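Local coordinates for tannase (Lactobacillus plantarum, PDB 3WA7), which hydrolyses galloyl ester bonds of tannins as a tannase with an alpha/beta-hydrolase fold, at residues Q273-D278 and L434-Y439; H281-L284 and G290-R293. One frame throughout, in Å; residues are numbered along the deposited sequence.

Contact 1: residues Q273-D278 and L434-Y439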
loop_
_atom_site.group_PDB
_atom_site.type_symbol
_atom_site.label_atom_id
_atom_site.label_comp_id
_atom_site.label_asym_id
_atom_site.label_seq_id
_atom_site.Cartn_x
_atom_site.Cartn_y
_atom_site.Cartn_z
ATOM N N GLN A 273 22.581 -1.114 -3.626
ATOM C CA GLN A 273 23.167 -2.130 -4.480
ATOM C C GLN A 273 22.111 -2.856 -5.309
ATOM O O GLN A 273 22.150 -4.080 -5.434
ATOM C CB GLN A 273 23.949 -3.149 -3.642
ATOM C CG GLN A 273 25.106 -2.551 -2.855
ATOM C CD GLN A 273 26.056 -1.760 -3.730
ATOM O OE1 GLN A 273 26.515 -2.246 -4.764
ATOM N NE2 GLN A 273 26.361 -0.535 -3.318
ATOM N N LEU A 274 21.156 -2.106 -5.856
ATOM C CA LEU A 274 20.129 -2.704 -6.702
ATOM C C LEU A 274 20.893 -3.179 -7.926
ATOM O O LEU A 274 21.828 -2.514 -8.364
ATOM C CB LEU A 274 19.084 -1.668 -7.117
ATOM C CG LEU A 274 18.278 -0.992 -6.007
ATOM C CD1 LEU A 274 17.301 -0.003 -6.627
ATOM C CD2 LEU A 274 17.533 -2.040 -5.196
ATOM N N THR A 275 20.508 -4.318 -8.483
ATOM C CA THR A 275 21.231 -4.839 -9.633
ATOM C C THR A 275 20.366 -5.177 -10.830
ATOM O O THR A 275 19.159 -5.402 -10.711
ATOM C CB THR A 275 22.016 -6.108 -9.254
ATOM O OG1 THR A 275 21.100 -7.134 -8.862
ATOM C CG2 THR A 275 22.959 -5.826 -8.098
ATOM N N ALA A 276 21.005 -5.202 -11.994
ATOM C CA ALA A 276 20.331 -5.551 -13.232
ATOM C C ALA A 276 20.327 -7.075 -13.247
ATOM O O ALA A 276 21.020 -7.702 -12.446
ATOM C CB ALA A 276 21.107 -5.011 -14.421
ATOM N N SER A 277 19.556 -7.670 -14.148
ATOM C CA SER A 277 19.480 -9.125 -14.229
ATOM C C SER A 277 20.856 -9.775 -14.362
ATOM O O SER A 277 21.020 -10.954 -14.047
ATOM C CB SER A 277 18.604 -9.543 -15.411
ATOM O OG SER A 277 19.166 -9.109 -16.636
ATOM N N ASP A 278 21.844 -9.011 -14.820
ATOM C CA ASP A 278 23.192 -9.545 -14.998
ATOM C C ASP A 278 24.152 -9.211 -13.855
ATOM O O ASP A 278 25.355 -9.454 -13.960
ATOM C CB ASP A 278 23.787 -9.052 -16.320
ATOM C CG ASP A 278 24.084 -7.566 -16.312
ATOM O OD1 ASP A 278 24.592 -7.059 -17.334
ATOM O OD2 ASP A 278 23.814 -6.903 -15.288
ATOM N N LEU A 434 12.847 -6.914 -4.895
ATOM C CA LEU A 434 12.144 -8.194 -4.846
ATOM C C LEU A 434 12.728 -9.145 -5.886
ATOM O O LEU A 434 13.007 -10.310 -5.592
ATOM C CB LEU A 434 10.647 -7.993 -5.108
ATOM C CG LEU A 434 9.858 -7.401 -3.935
ATOM C CD1 LEU A 434 8.482 -6.936 -4.409
ATOM C CD2 LEU A 434 9.726 -8.452 -2.835
ATOM N N GLU A 435 12.915 -8.638 -7.102
ATOM C CA GLU A 435 13.472 -9.438 -8.186
ATOM C C GLU A 435 14.887 -9.888 -7.834
ATOM O O GLU A 435 15.255 -11.045 -8.051
ATOM C CB GLU A 435 13.494 -8.627 -9.489
ATOM C CG GLU A 435 13.884 -9.436 -10.728
ATOM C CD GLU A 435 15.371 -9.759 -10.799
ATOM O OE1 GLU A 435 15.750 -10.653 -11.589
ATOM O OE2 GLU A 435 16.166 -9.117 -10.078
ATOM N N ASN A 436 15.675 -8.964 -7.291
ATOM C CA ASN A 436 17.055 -9.242 -6.911
ATOM C C ASN A 436 17.169 -10.369 -5.897
ATOM O O ASN A 436 18.168 -11.084 -5.870
ATOM C CB ASN A 436 17.709 -7.994 -6.307
ATOM C CG ASN A 436 18.096 -6.967 -7.349
ATOM O OD1 ASN A 436 18.547 -5.876 -7.005
ATOM N ND2 ASN A 436 17.930 -7.307 -8.624
ATOM N N HIS A 437 16.158 -10.517 -5.048
ATOM C CA HIS A 437 16.207 -11.562 -4.037
ATOM C C HIS A 437 15.439 -12.826 -4.395
ATOM O O HIS A 437 15.185 -13.672 -3.537
ATOM C CB HIS A 437 15.757 -11.008 -2.682
ATOM C CG HIS A 437 16.751 -10.072 -2.063
ATOM N ND1 HIS A 437 16.874 -8.753 -2.446
ATOM C CD2 HIS A 437 17.712 -10.284 -1.132
ATOM C CE1 HIS A 437 17.867 -8.194 -1.779
ATOM N NE2 HIS A 437 18.394 -9.100 -0.977
ATOM N N GLY A 438 15.075 -12.948 -5.669
ATOM C CA GLY A 438 14.390 -14.139 -6.142
ATOM C C GLY A 438 12.889 -14.260 -5.972
ATOM O O GLY A 438 12.332 -15.328 -6.231
ATOM N N TYR A 439 12.223 -13.194 -5.547
ATOM C CA TYR A 439 10.777 -13.262 -5.372
ATOM C C TYR A 439 10.036 -12.961 -6.666
ATOM O O TYR A 439 10.527 -12.217 -7.517
ATOM C CB TYR A 439 10.325 -12.292 -4.276
ATOM C CG TYR A 439 10.939 -12.594 -2.932
ATOM C CD1 TYR A 439 12.022 -11.857 -2.456
ATOM C CD2 TYR A 439 10.467 -13.651 -2.153
ATOM C CE1 TYR A 439 12.621 -12.161 -1.242
ATOM C CE2 TYR A 439 11.065 -13.967 -0.934
ATOM C CZ TYR A 439 12.140 -13.218 -0.486
ATOM O OH TYR A 439 12.735 -13.526 0.716
#
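Leu274 and Thr275, in the loop that follows helix 252-271, meet Asn436 at the C-terminal end of helix 425-436. Just before them Gln273 is the first residue to leave the helical conformation, with positive phi. Leu274 brings its backbone close, with CA 3.6 Å from Asn436 OD1, while its side chain settles on Ile429, Ile432 and Met433 of the same helix. Thr275 carries the polar part of the contact. Its N donates to Asn436 OD1 at 2.9 Å in a nearly straight bond (164° at the hydrogen), and Asn436 ND2 answers with a bond to Thr275 O at 3.1 Å (166°). Thr275 O lies close to the plane of the Asn436 amide, although ND2 itself stands well above the carbonyl plane of Thr275. Thr275 OG1 stands over the face of the Asn436 amide, 3.2 Å from ND2, at an angle too poor for a bond. With CG anti to its own carbonyl carbon (chi1 -76°), Asn436 projects its amide from the helix to the loop. ND2 has a further acceptor in Glu435 OE2, 2.9 Å away and met almost end-on. Immediately beyond, a Schellman motif ends the helix: Tyr439 N reaches Leu434 O at 3.0 Å, Gly438 N bonds to Glu435 O, and Gly438 takes positive phi as the C-prime residue. A leucine in place of Asn436 would probably leave both Thr275 N and Thr275 O without their mates and the Glu435 carboxylate freer to turn. Because the amide offers acceptor and donor to one residue's N-H and C=O, it imitates a neighbouring backbone, and flipping it would set like against like at both bonds.

Contact 2: residues H281-L284 and G290-R293. With SO4 (sulfate ion), chain B.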
loop_
_atom_site.group_PDB
_atom_site.type_symbol
_atom_site.label_atom_id
_atom_site.label_comp_id
_atom_site.label_asym_id
_atom_site.label_seq_id
_atom_site.Cartn_x
_atom_site.Cartn_y
_atom_site.Cartn_z
ATOM N N HIS A 281 25.373 -3.094 -10.979
ATOM C CA HIS A 281 24.800 -2.234 -9.948
ATOM C C HIS A 281 24.216 -0.944 -10.518
ATOM O O HIS A 281 24.886 -0.223 -11.260
ATOM C CB HIS A 281 25.864 -1.886 -8.902
ATOM C CG HIS A 281 26.364 -3.067 -8.132
ATOM N ND1 HIS A 281 27.460 -3.003 -7.297
ATOM C CD2 HIS A 281 25.910 -4.341 -8.057
ATOM C CE1 HIS A 281 27.659 -4.185 -6.743
ATOM N NE2 HIS A 281 26.732 -5.015 -7.186
ATOM N N LEU A 282 22.964 -0.658 -10.172
ATOM C CA LEU A 282 22.301 0.557 -10.640
ATOM C C LEU A 282 22.734 1.712 -9.749
ATOM O O LEU A 282 22.790 1.571 -8.524
ATOM C CB LEU A 282 20.779 0.400 -10.575
ATOM C CG LEU A 282 20.185 -0.664 -11.501
ATOM C CD1 LEU A 282 18.682 -0.745 -11.282
ATOM C CD2 LEU A 282 20.494 -0.312 -12.951
ATOM N N THR A 283 23.029 2.857 -10.357
ATOM C CA THR A 283 23.490 4.009 -9.588
ATOM C C THR A 283 22.992 5.356 -10.098
ATOM O O THR A 283 22.326 5.455 -11.132
ATOM C CB THR A 283 25.037 4.087 -9.582
ATOM O OG1 THR A 283 25.501 4.245 -10.928
ATOM C CG2 THR A 283 25.651 2.825 -8.987
ATOM N N LEU A 284 23.331 6.390 -9.339
ATOM C CA LEU A 284 23.005 7.768 -9.672
ATOM C C LEU A 284 24.256 8.569 -9.356
ATOM O O LEU A 284 24.956 8.270 -8.386
ATOM C CB LEU A 284 21.854 8.291 -8.813
ATOM C CG LEU A 284 20.447 7.775 -9.119
ATOM C CD1 LEU A 284 19.466 8.360 -8.106
ATOM C CD2 LEU A 284 20.053 8.160 -10.540
ATOM N N GLY A 290 22.070 9.003 -14.323
ATOM C CA GLY A 290 22.685 7.692 -14.243
ATOM C C GLY A 290 21.812 6.518 -14.632
ATOM O O GLY A 290 20.667 6.682 -15.057
ATOM N N SER A 291 22.359 5.320 -14.467
ATOM C CA SER A 291 21.644 4.107 -14.832
ATOM C C SER A 291 20.288 3.957 -14.152
ATOM O O SER A 291 19.337 3.479 -14.773
ATOM C CB SER A 291 22.517 2.878 -14.559
ATOM O OG SER A 291 23.032 2.884 -13.244
ATOM N N PHE A 292 20.177 4.366 -12.891
ATOM C CA PHE A 292 18.890 4.247 -12.216
ATOM C C PHE A 292 17.880 5.217 -12.817
ATOM O O PHE A 292 16.707 4.879 -12.976
ATOM C CB PHE A 292 19.003 4.523 -10.716
ATOM C CG PHE A 292 17.705 4.332 -9.981
ATOM C CD1 PHE A 292 17.213 3.050 -9.733
ATOM C CD2 PHE A 292 16.948 5.427 -9.586
ATOM C CE1 PHE A 292 15.982 2.868 -9.104
ATOM C CE2 PHE A 292 15.715 5.253 -8.955
ATOM C CZ PHE A 292 15.231 3.975 -8.715
ATOM N N ARG A 293 18.324 6.426 -13.143
ATOM C CA ARG A 293 17.421 7.404 -13.739
ATOM C C ARG A 293 16.903 6.851 -15.068
ATOM O O ARG A 293 15.732 7.031 -15.417
ATOM C CB ARG A 293 18.138 8.731 -13.982
ATOM C CG ARG A 293 17.220 9.816 -14.530
ATOM C CD ARG A 293 17.977 11.097 -14.838
ATOM N NE ARG A 293 17.092 12.176 -15.281
ATOM C CZ ARG A 293 16.436 12.997 -14.466
ATOM N NH1 ARG A 293 16.562 12.874 -13.151
ATOM N NH2 ARG A 293 15.653 13.945 -14.968
HETATM S S SO4 B . 16.208 13.502 -18.727
HETATM O O1 SO4 B . 15.332 12.622 -19.523
HETATM O O2 SO4 B . 15.407 14.337 -17.818
HETATM O O3 SO4 B . 17.148 12.681 -17.943
HETATM O O4 SO4 B . 16.973 14.377 -19.638
HETATM O O HOH W 1 25.386 1.616 -13.232
HETATM O O HOH W 2 25.000 5.657 -13.315
#
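The contact lies at the N-terminus of helix 291-309, where Ser291 and Phe292 of the first turn bond to the backbone of Thr283 in the preceding loop. Thr283 N donates to Ser291 OG at 2.9 Å, and Thr283 O accepts from Phe292 N at 3.0 Å; both bonds are close to straight. Ser291 OG, held between its backbone N and carbonyl carbon (chi1 51°), is turned back to the loop, where a water 2.7 Å from Ser291 OG bonds to it and donates to His281 O. A second water accepts from Ser291 N and bonds to Thr283 OG1. A CB on Gly290, the N-cap residue, would clash with Thr283 O. On the apolar side Leu284 CD2 rests 3.8 Å from Phe292 CB, and Leu282 CD1 approaches the edge of the phenyl ring, 4.4 Å from Phe292 CD1. The Phe292 side chain also touches Ala425 and Ile428 of helix 425-436. Arg293 leads off roughly at right angles to the Phe292 side chain, its chain extended from CG to NE, and meets a sulfate edge-on: NE to O3 at 2.7 Å and NH2 to O2 at 2.9 Å. Arg297 and the backbone N atoms of Leu332 and Ser333 complete that site. The ion is probably from the crystallisation liquor; its setting at the start of helix 332-339 is characteristic of an anion site at a helix N-terminus.

Contacts 1 and 2 have centres about 14 Å apart on the same side of the chain's centre. In sequence the order is 273-278, 281-284, 290-293 and 434-439, which places contact 2 wholly between the two halves of contact 1. They meet directly: Leu274 O lies 2.8 Å from Leu282 N, a probable hydrogen bond, and Leu274 CD1 is 4.0 Å from Phe292 CE1. Helix 425-436, which joins the parallel strands 410-414 and 440-444 at one edge of the main sheet, serves both. The connection between helices 252-271 and 291-309, part of the long insertion between strands 199-203 and 410-414, is thereby fastened to the alpha/beta-hydrolase core.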